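Local coordinates for endoglucanase (Uncultured bacterium, PDB 3X17), which hydrolyses internal beta-1,4-glucosidic bonds of cellulose as a family 9 endoglucanase, its (alpha/alpha)6-barrel preceded by an N-terminal Ig-like domain, at residues Thr52-Arg57 / Val98-Gly103; Lys31-Ala36 / Ala86-Leu91. One frame throughout, in Å; residues are numbered along the deposited sequence.

Interaction 1 (Thr52-Arg57 / Val98-Gly103); sequences TLQIVR and VAQVVG
Val98 pairs with Val56 where strands 95-101 and 52-57 run antiparallel in the beta-sandwich of the N-terminal Ig-like domain. The pair is a hydrogen-bonded one, tied in both directions: Val98 N reaches Val56 O at 2.9 Å, and Val56 N returns to Val98 O. Ala99 faces the interior, where its CB meets Ile55 CD1 at 3.8 Å and Leu53 CD1 at 3.9 Å; Ile55 gets there because CG1 lies beside its own backbone N (chi1 -54°) and CD1 then folds back towards the partner strand. Gln100 and Gln54 form the next hydrogen-bonded pair, again joined by two backbone hydrogen bonds, with Gln54 N 2.8 Å from Gln100 O. On the outer face the two glutamine side chains run side by side; Gln54 stretches across CG2 of Val102, and its NE2 donates a hydrogen bond to Glu66 OE1 on strand 63-74. With an alanine here, Glu66 would probably lose this donor and Val102 CG2 the side chain that lies across it. Val101 turns inward again, CG2 against Leu53 CD1. Val102 closes the pairing: its N binds Thr52 O, and one water bridges Val102 O, at 3.0 Å, and Thr52 N, at 2.7 Å.

Interaction 2 (Lys31-Ala36 / Ala86-Leu91); sequences KQAVLA and ADFTSL
Lys31 lies over Phe88 and Thr89, in the turn that follows strand 82-87 of the Ig-like sandwich. Its CB sits over the face of the Phe88 ring, 3.8 Å from the centroid and only 10° off the normal, a CH-pi contact. CG, placed beside the backbone N (chi1 -47°), passes the Thr89 backbone, with CA at 3.9 Å. CD passes alongside the carbonyl oxygens of Leu91 and Phe88, both to one side of it, and CE comes closest to Leu91 O. A bend at the last torsion of Lys31 (chi4 53°) then brings its NZ to Thr89 O at 3.0 Å; Pro27 O and Thr29 O also accept from it, so backbone oxygens grip this buried charge. At the other end of the residue, Lys31 O takes the Phe88 N-H at 2.9 Å. Asp87 OD1, less surely placed, appears to accept from Thr89 N, an Asx turn. On the strand side of the turn, Ala33 and Ala86 form a hydrogen-bonded antiparallel pair, N to O at 3.1 Å both ways. Ala33 CB approaches the Phe88 ring at its edge, and Tyr25 packs against that ring edge-to-face. Strand 32-37 runs between strands 17-19 and 82-87, with strand 52-57 facing Ala33 and Ala86.

Interactions 1 and 2 lie 10 Å apart, centre to centre, in one Ig-like domain, and their segments alternate along the chain: strand 32-37 leads on to 52-57, strand 82-87 to 95-101. They share the hydrophobic interior. Leu53 CD2 packs on Ala86 CB at 3.7 Å and on Ala33 CB, while Ile55 CG2 meets Leu91 CD1 at 3.5 Å and Ile55 CG1 touches the Phe88 ring. Interaction 1 has one inward face and one partly solvent-exposed, where glutamines and valines lie, and its cohesion is mostly regular strand pairing. Interaction 2 is largely buried; there the pairing soon gives way to a turn, and a lysine charge and an aromatic ring do much of the work.

Interaction 1 (Thr52-Arg57 / Val98-Gly103)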
ATOM      1  N   THR A  52     -26.199   7.748 -23.506  1.00 42.49           N
ATOM      2  CA  THR A  52     -26.693   8.579 -22.406  1.00 44.47           C
ATOM      3  C   THR A  52     -26.625   7.862 -21.062  1.00 42.38           C
ATOM      4  O   THR A  52     -27.097   6.736 -20.924  1.00 41.48           O
ATOM      5  CB  THR A  52     -28.127   9.078 -22.663  1.00 46.11           C
ATOM      6  OG1 THR A  52     -28.115   9.974 -23.776  1.00 50.53           O
ATOM      7  CG2 THR A  52     -28.670   9.811 -21.453  1.00 45.85           C
ATOM      8  N   LEU A  53     -26.051   8.533 -20.070  1.00 41.70           N
ATOM      9  CA  LEU A  53     -26.021   7.988 -18.709  1.00 40.96           C
ATOM     10  C   LEU A  53     -27.014   8.678 -17.795  1.00 40.71           C
ATOM     11  O   LEU A  53     -27.101   9.912 -17.765  1.00 40.80           O
ATOM     12  CB  LEU A  53     -24.617   8.099 -18.119  1.00 39.94           C
ATOM     13  CG  LEU A  53     -24.402   7.608 -16.676  1.00 39.71           C
ATOM     14  CD1 LEU A  53     -24.349   6.077 -16.615  1.00 42.99           C
ATOM     15  CD2 LEU A  53     -23.092   8.172 -16.158  1.00 40.84           C
ATOM     16  N   GLN A  54     -27.712   7.884 -16.997  1.00 39.08           N
ATOM     17  CA  GLN A  54     -28.434   8.417 -15.872  1.00 40.47           C
ATOM     18  C   GLN A  54     -27.815   7.913 -14.573  1.00 41.88           C
ATOM     19  O   GLN A  54     -27.257   6.815 -14.527  1.00 40.71           O
ATOM     20  CB  GLN A  54     -29.909   8.016 -15.946  1.00 40.25           C
ATOM     21  CG  GLN A  54     -30.553   8.291 -17.282  1.00 41.41           C
ATOM     22  CD  GLN A  54     -31.934   7.679 -17.369  1.00 45.15           C
ATOM     23  OE1 GLN A  54     -32.124   6.512 -17.033  1.00 46.08           O
ATOM     24  NE2 GLN A  54     -32.914   8.476 -17.782  1.00 42.69           N
ATOM     25  N   ILE A  55     -27.876   8.742 -13.536  1.00 41.54           N
ATOM     26  CA  ILE A  55     -27.714   8.272 -12.173  1.00 42.72           C
ATOM     27  C   ILE A  55     -29.081   8.264 -11.528  1.00 45.48           C
ATOM     28  O   ILE A  55     -29.845   9.213 -11.667  1.00 47.61           O
ATOM     29  CB  ILE A  55     -26.825   9.195 -11.330  1.00 43.27           C
ATOM     30  CG1 ILE A  55     -25.450   9.446 -11.979  1.00 41.31           C
ATOM     31  CG2 ILE A  55     -26.826   8.754  -9.849  1.00 40.37           C
ATOM     32  CD1 ILE A  55     -24.717   8.212 -12.486  1.00 43.11           C
ATOM     33  N   VAL A  56     -29.345   7.233 -10.742  1.00 47.89           N
ATOM     34  CA  VAL A  56     -30.698   6.911 -10.324  1.00 49.87           C
ATOM     35  C   VAL A  56     -30.691   6.562  -8.824  1.00 50.66           C
ATOM     36  O   VAL A  56     -29.839   5.812  -8.369  1.00 49.40           O
ATOM     37  CB  VAL A  56     -31.200   5.706 -11.133  1.00 48.38           C
ATOM     38  CG1 VAL A  56     -32.446   5.174 -10.537  1.00 50.06           C
ATOM     39  CG2 VAL A  56     -31.424   6.099 -12.589  1.00 49.63           C
ATOM     40  N   ARG A  57     -31.605   7.130  -8.047  1.00 54.64           N
ATOM     41  CA  ARG A  57     -31.741   6.716  -6.642  1.00 58.51           C
ATOM     42  C   ARG A  57     -31.911   5.199  -6.542  1.00 59.25           C
ATOM     43  O   ARG A  57     -32.647   4.592  -7.331  1.00 59.43           O
ATOM     44  CB  ARG A  57     -32.906   7.436  -5.949  1.00 59.82           C
ATOM     45  CG  ARG A  57     -32.627   8.898  -5.598  1.00 65.12           C
ATOM     46  CD  ARG A  57     -32.925   9.203  -4.130  1.00 74.81           C
ATOM     47  NE  ARG A  57     -34.341   9.027  -3.821  1.00 81.53           N
ATOM     48  CZ  ARG A  57     -35.279   9.938  -4.065  1.00 86.96           C
ATOM     49  NH1 ARG A  57     -34.952  11.113  -4.592  1.00 87.97           N
ATOM     50  NH2 ARG A  57     -36.549   9.679  -3.774  1.00 87.92           N
ATOM     51  N   VAL A  98     -27.471   4.224  -8.413  1.00 38.33           N
ATOM     52  CA  VAL A  98     -27.025   3.340  -9.466  1.00 39.09           C
ATOM     53  C   VAL A  98     -26.766   4.143 -10.735  1.00 40.46           C
ATOM     54  O   VAL A  98     -27.460   5.124 -11.015  1.00 41.01           O
ATOM     55  CB  VAL A  98     -28.078   2.265  -9.732  1.00 39.24           C
ATOM     56  CG1 VAL A  98     -27.864   1.630 -11.082  1.00 42.70           C
ATOM     57  CG2 VAL A  98     -28.047   1.213  -8.608  1.00 39.14           C
ATOM     58  N   ALA A  99     -25.737   3.762 -11.484  1.00 41.57           N
ATOM     59  CA  ALA A  99     -25.496   4.344 -12.798  1.00 41.91           C
ATOM     60  C   ALA A  99     -26.075   3.434 -13.878  1.00 42.50           C
ATOM     61  O   ALA A  99     -25.885   2.204 -13.850  1.00 42.88           O
ATOM     62  CB  ALA A  99     -23.990   4.565 -13.034  1.00 39.97           C
ATOM     63  N   GLN A 100     -26.752   4.052 -14.846  1.00 44.48           N
ATOM     64  CA  GLN A 100     -27.638   3.344 -15.768  1.00 45.98           C
ATOM     65  C   GLN A 100     -27.445   3.944 -17.135  1.00 46.06           C
ATOM     66  O   GLN A 100     -27.775   5.106 -17.343  1.00 48.85           O
ATOM     67  CB  GLN A 100     -29.092   3.546 -15.329  1.00 46.19           C
ATOM     68  CG  GLN A 100     -30.132   2.935 -16.263  1.00 51.16           C
ATOM     69  CD  GLN A 100     -30.117   1.421 -16.223  1.00 58.72           C
ATOM     70  OE1 GLN A 100     -29.840   0.761 -17.225  1.00 57.64           O
ATOM     71  NE2 GLN A 100     -30.388   0.863 -15.047  1.00 62.67           N
ATOM     72  N   VAL A 101     -26.889   3.192 -18.071  1.00 46.21           N
ATOM     73  CA  VAL A 101     -26.823   3.687 -19.444  1.00 45.98           C
ATOM     74  C   VAL A 101     -28.142   3.381 -20.161  1.00 47.50           C
ATOM     75  O   VAL A 101     -28.671   2.273 -20.021  1.00 48.91           O
ATOM     76  CB  VAL A 101     -25.626   3.098 -20.200  1.00 46.23           C
ATOM     77  CG1 VAL A 101     -25.738   3.358 -21.720  1.00 44.34           C
ATOM     78  CG2 VAL A 101     -24.339   3.690 -19.655  1.00 45.70           C
ATOM     79  N   VAL A 102     -28.740   4.398 -20.790  1.00 46.34           N
ATOM     80  CA  VAL A 102     -30.060   4.245 -21.407  1.00 46.36           C
ATOM     81  C   VAL A 102     -29.963   3.209 -22.521  1.00 45.32           C
ATOM     82  O   VAL A 102     -29.092   3.300 -23.392  1.00 44.51           O
ATOM     83  CB  VAL A 102     -30.630   5.609 -21.957  1.00 48.35           C
ATOM     84  CG1 VAL A 102     -31.964   5.398 -22.712  1.00 48.62           C
ATOM     85  CG2 VAL A 102     -30.837   6.625 -20.821  1.00 48.90           C
ATOM     86  N   GLY A 103     -30.791   2.170 -22.427  1.00 45.89           N
ATOM     87  CA  GLY A 103     -30.702   1.026 -23.357  1.00 45.22           C
ATOM     88  C   GLY A 103     -29.493   0.123 -23.154  1.00 46.05           C
ATOM     89  O   GLY A 103     -29.099  -0.610 -24.056  1.00 46.41           O
TER
HETATM   90  O   HOH W   1     -27.423   5.551 -24.397  1.00 42.17           O

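Interaction 2 (Lys31-Ala36 / Ala86-Leu91)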
ATOM      1  N   LYS A  31     -16.431  12.784 -10.223  1.00 40.12           N
ATOM      2  CA  LYS A  31     -17.126  11.495 -10.110  1.00 41.55           C
ATOM      3  C   LYS A  31     -17.259  10.843 -11.479  1.00 43.00           C
ATOM      4  O   LYS A  31     -18.078  11.275 -12.298  1.00 45.42           O
ATOM      5  CB  LYS A  31     -18.498  11.663  -9.442  1.00 41.81           C
ATOM      6  CG  LYS A  31     -18.502  12.523  -8.160  1.00 37.53           C
ATOM      7  CD  LYS A  31     -19.929  12.648  -7.582  1.00 40.24           C
ATOM      8  CE  LYS A  31     -19.962  13.507  -6.292  1.00 41.11           C
ATOM      9  NZ  LYS A  31     -19.334  14.872  -6.430  1.00 28.78           N
ATOM     10  N   GLN A  32     -16.375   9.894 -11.780  1.00 42.35           N
ATOM     11  CA  GLN A  32     -16.331   9.281 -13.113  1.00 41.00           C
ATOM     12  C   GLN A  32     -17.233   8.048 -13.218  1.00 41.28           C
ATOM     13  O   GLN A  32     -17.438   7.335 -12.234  1.00 41.11           O
ATOM     14  CB  GLN A  32     -14.896   8.913 -13.486  1.00 42.52           C
ATOM     15  CG  GLN A  32     -14.213   7.930 -12.504  1.00 40.31           C
ATOM     16  CD  GLN A  32     -12.779   7.603 -12.924  1.00 46.60           C
ATOM     17  OE1 GLN A  32     -12.513   7.337 -14.104  1.00 40.54           O
ATOM     18  NE2 GLN A  32     -11.849   7.601 -11.954  1.00 39.71           N
ATOM     19  N   ALA A  33     -17.781   7.810 -14.408  1.00 39.44           N
ATOM     20  CA  ALA A  33     -18.295   6.493 -14.766  1.00 41.24           C
ATOM     21  C   ALA A  33     -17.824   6.159 -16.172  1.00 41.50           C
ATOM     22  O   ALA A  33     -17.651   7.041 -17.024  1.00 40.40           O
ATOM     23  CB  ALA A  33     -19.838   6.456 -14.692  1.00 42.06           C
ATOM     24  N   VAL A  34     -17.461   4.910 -16.373  1.00 40.97           N
ATOM     25  CA  VAL A  34     -16.752   4.554 -17.583  1.00 39.52           C
ATOM     26  C   VAL A  34     -17.562   3.459 -18.221  1.00 41.22           C
ATOM     27  O   VAL A  34     -17.914   2.478 -17.561  1.00 39.69           O
ATOM     28  CB  VAL A  34     -15.312   4.089 -17.300  1.00 38.80           C
ATOM     29  CG1 VAL A  34     -14.665   3.490 -18.540  1.00 40.11           C
ATOM     30  CG2 VAL A  34     -14.473   5.243 -16.767  1.00 41.10           C
ATOM     31  N   LEU A  35     -17.962   3.708 -19.467  1.00 41.32           N
ATOM     32  CA  LEU A  35     -18.651   2.728 -20.285  1.00 40.84           C
ATOM     33  C   LEU A  35     -17.615   2.001 -21.136  1.00 40.87           C
ATOM     34  O   LEU A  35     -16.968   2.602 -21.980  1.00 38.56           O
ATOM     35  CB  LEU A  35     -19.663   3.432 -21.203  1.00 41.15           C
ATOM     36  CG  LEU A  35     -20.374   2.489 -22.194  1.00 44.54           C
ATOM     37  CD1 LEU A  35     -21.336   1.563 -21.440  1.00 40.91           C
ATOM     38  CD2 LEU A  35     -21.131   3.283 -23.272  1.00 44.66           C
ATOM     39  N   ALA A  36     -17.411   0.721 -20.870  1.00 41.85           N
ATOM     40  CA  ALA A  36     -16.434  -0.030 -21.646  1.00 45.01           C
ATOM     41  C   ALA A  36     -17.175  -0.978 -22.558  1.00 45.58           C
ATOM     42  O   ALA A  36     -17.968  -1.783 -22.091  1.00 44.69           O
ATOM     43  CB  ALA A  36     -15.473  -0.794 -20.733  1.00 43.52           C
ATOM     44  N   ALA A  86     -18.425   9.670 -18.457  1.00 42.01           N
ATOM     45  CA  ALA A  86     -19.130  10.826 -17.917  1.00 41.81           C
ATOM     46  C   ALA A  86     -18.468  11.298 -16.623  1.00 43.39           C
ATOM     47  O   ALA A  86     -17.747  10.551 -15.945  1.00 43.46           O
ATOM     48  CB  ALA A  86     -20.578  10.491 -17.646  1.00 41.06           C
ATOM     49  N   ASP A  87     -18.794  12.519 -16.245  1.00 44.35           N
ATOM     50  CA  ASP A  87     -18.391  13.057 -14.961  1.00 44.69           C
ATOM     51  C   ASP A  87     -19.636  13.636 -14.317  1.00 42.63           C
ATOM     52  O   ASP A  87     -20.161  14.639 -14.779  1.00 43.15           O
ATOM     53  CB  ASP A  87     -17.350  14.148 -15.181  1.00 46.07           C
ATOM     54  CG  ASP A  87     -16.888  14.784 -13.884  1.00 51.23           C
ATOM     55  OD1 ASP A  87     -17.489  14.507 -12.822  1.00 50.18           O
ATOM     56  OD2 ASP A  87     -15.884  15.532 -13.924  1.00 62.19           O
ATOM     57  N   PHE A  88     -20.217  12.903 -13.378  1.00 42.25           N
ATOM     58  CA  PHE A  88     -21.389  13.393 -12.681  1.00 40.83           C
ATOM     59  C   PHE A  88     -21.062  14.102 -11.367  1.00 40.22           C
ATOM     60  O   PHE A  88     -21.821  13.995 -10.405  1.00 40.94           O
ATOM     61  CB  PHE A  88     -22.405  12.265 -12.463  1.00 41.39           C
ATOM     62  CG  PHE A  88     -21.865  11.085 -11.670  1.00 41.76           C
ATOM     63  CD1 PHE A  88     -21.157  10.078 -12.304  1.00 42.77           C
ATOM     64  CD2 PHE A  88     -22.203  10.916 -10.334  1.00 35.53           C
ATOM     65  CE1 PHE A  88     -20.730   8.953 -11.604  1.00 42.18           C
ATOM     66  CE2 PHE A  88     -21.777   9.812  -9.623  1.00 42.14           C
ATOM     67  CZ  PHE A  88     -21.044   8.820 -10.257  1.00 39.53           C
ATOM     68  N   THR A  89     -19.947  14.832 -11.348  1.00 41.67           N
ATOM     69  CA  THR A  89     -19.537  15.686 -10.209  1.00 45.30           C
ATOM     70  C   THR A  89     -20.666  16.522  -9.604  1.00 45.80           C
ATOM     71  O   THR A  89     -20.735  16.690  -8.377  1.00 45.87           O
ATOM     72  CB  THR A  89     -18.391  16.661 -10.621  1.00 45.44           C
ATOM     73  OG1 THR A  89     -17.272  15.904 -11.103  1.00 48.62           O
ATOM     74  CG2 THR A  89     -17.931  17.487  -9.447  1.00 46.77           C
ATOM     75  N   SER A  90     -21.492  17.099 -10.482  1.00 48.35           N
ATOM     76  CA  SER A  90     -22.624  17.981 -10.106  1.00 50.01           C
ATOM     77  C   SER A  90     -23.499  17.360  -9.047  1.00 50.99           C
ATOM     78  O   SER A  90     -24.090  18.075  -8.242  1.00 53.88           O
ATOM     79  CB  SER A  90     -23.530  18.252 -11.322  1.00 50.85           C
ATOM     80  OG  SER A  90     -22.904  19.115 -12.243  1.00 54.67           O
ATOM     81  N   LEU A  91     -23.653  16.050  -9.112  1.00 49.68           N
ATOM     82  CA  LEU A  91     -24.471  15.335  -8.187  1.00 49.13           C
ATOM     83  C   LEU A  91     -23.718  15.333  -6.896  1.00 50.54           C
ATOM     84  O   LEU A  91     -22.630  14.818  -6.865  1.00 50.37           O
ATOM     85  CB  LEU A  91     -24.668  13.912  -8.687  1.00 49.00           C
ATOM     86  CG  LEU A  91     -25.832  13.162  -8.088  1.00 47.89           C
ATOM     87  CD1 LEU A  91     -25.740  11.720  -8.261  1.00 52.17           C
ATOM     88  CD2 LEU A  91     -25.871  13.503  -6.685  1.00 42.76           C
TER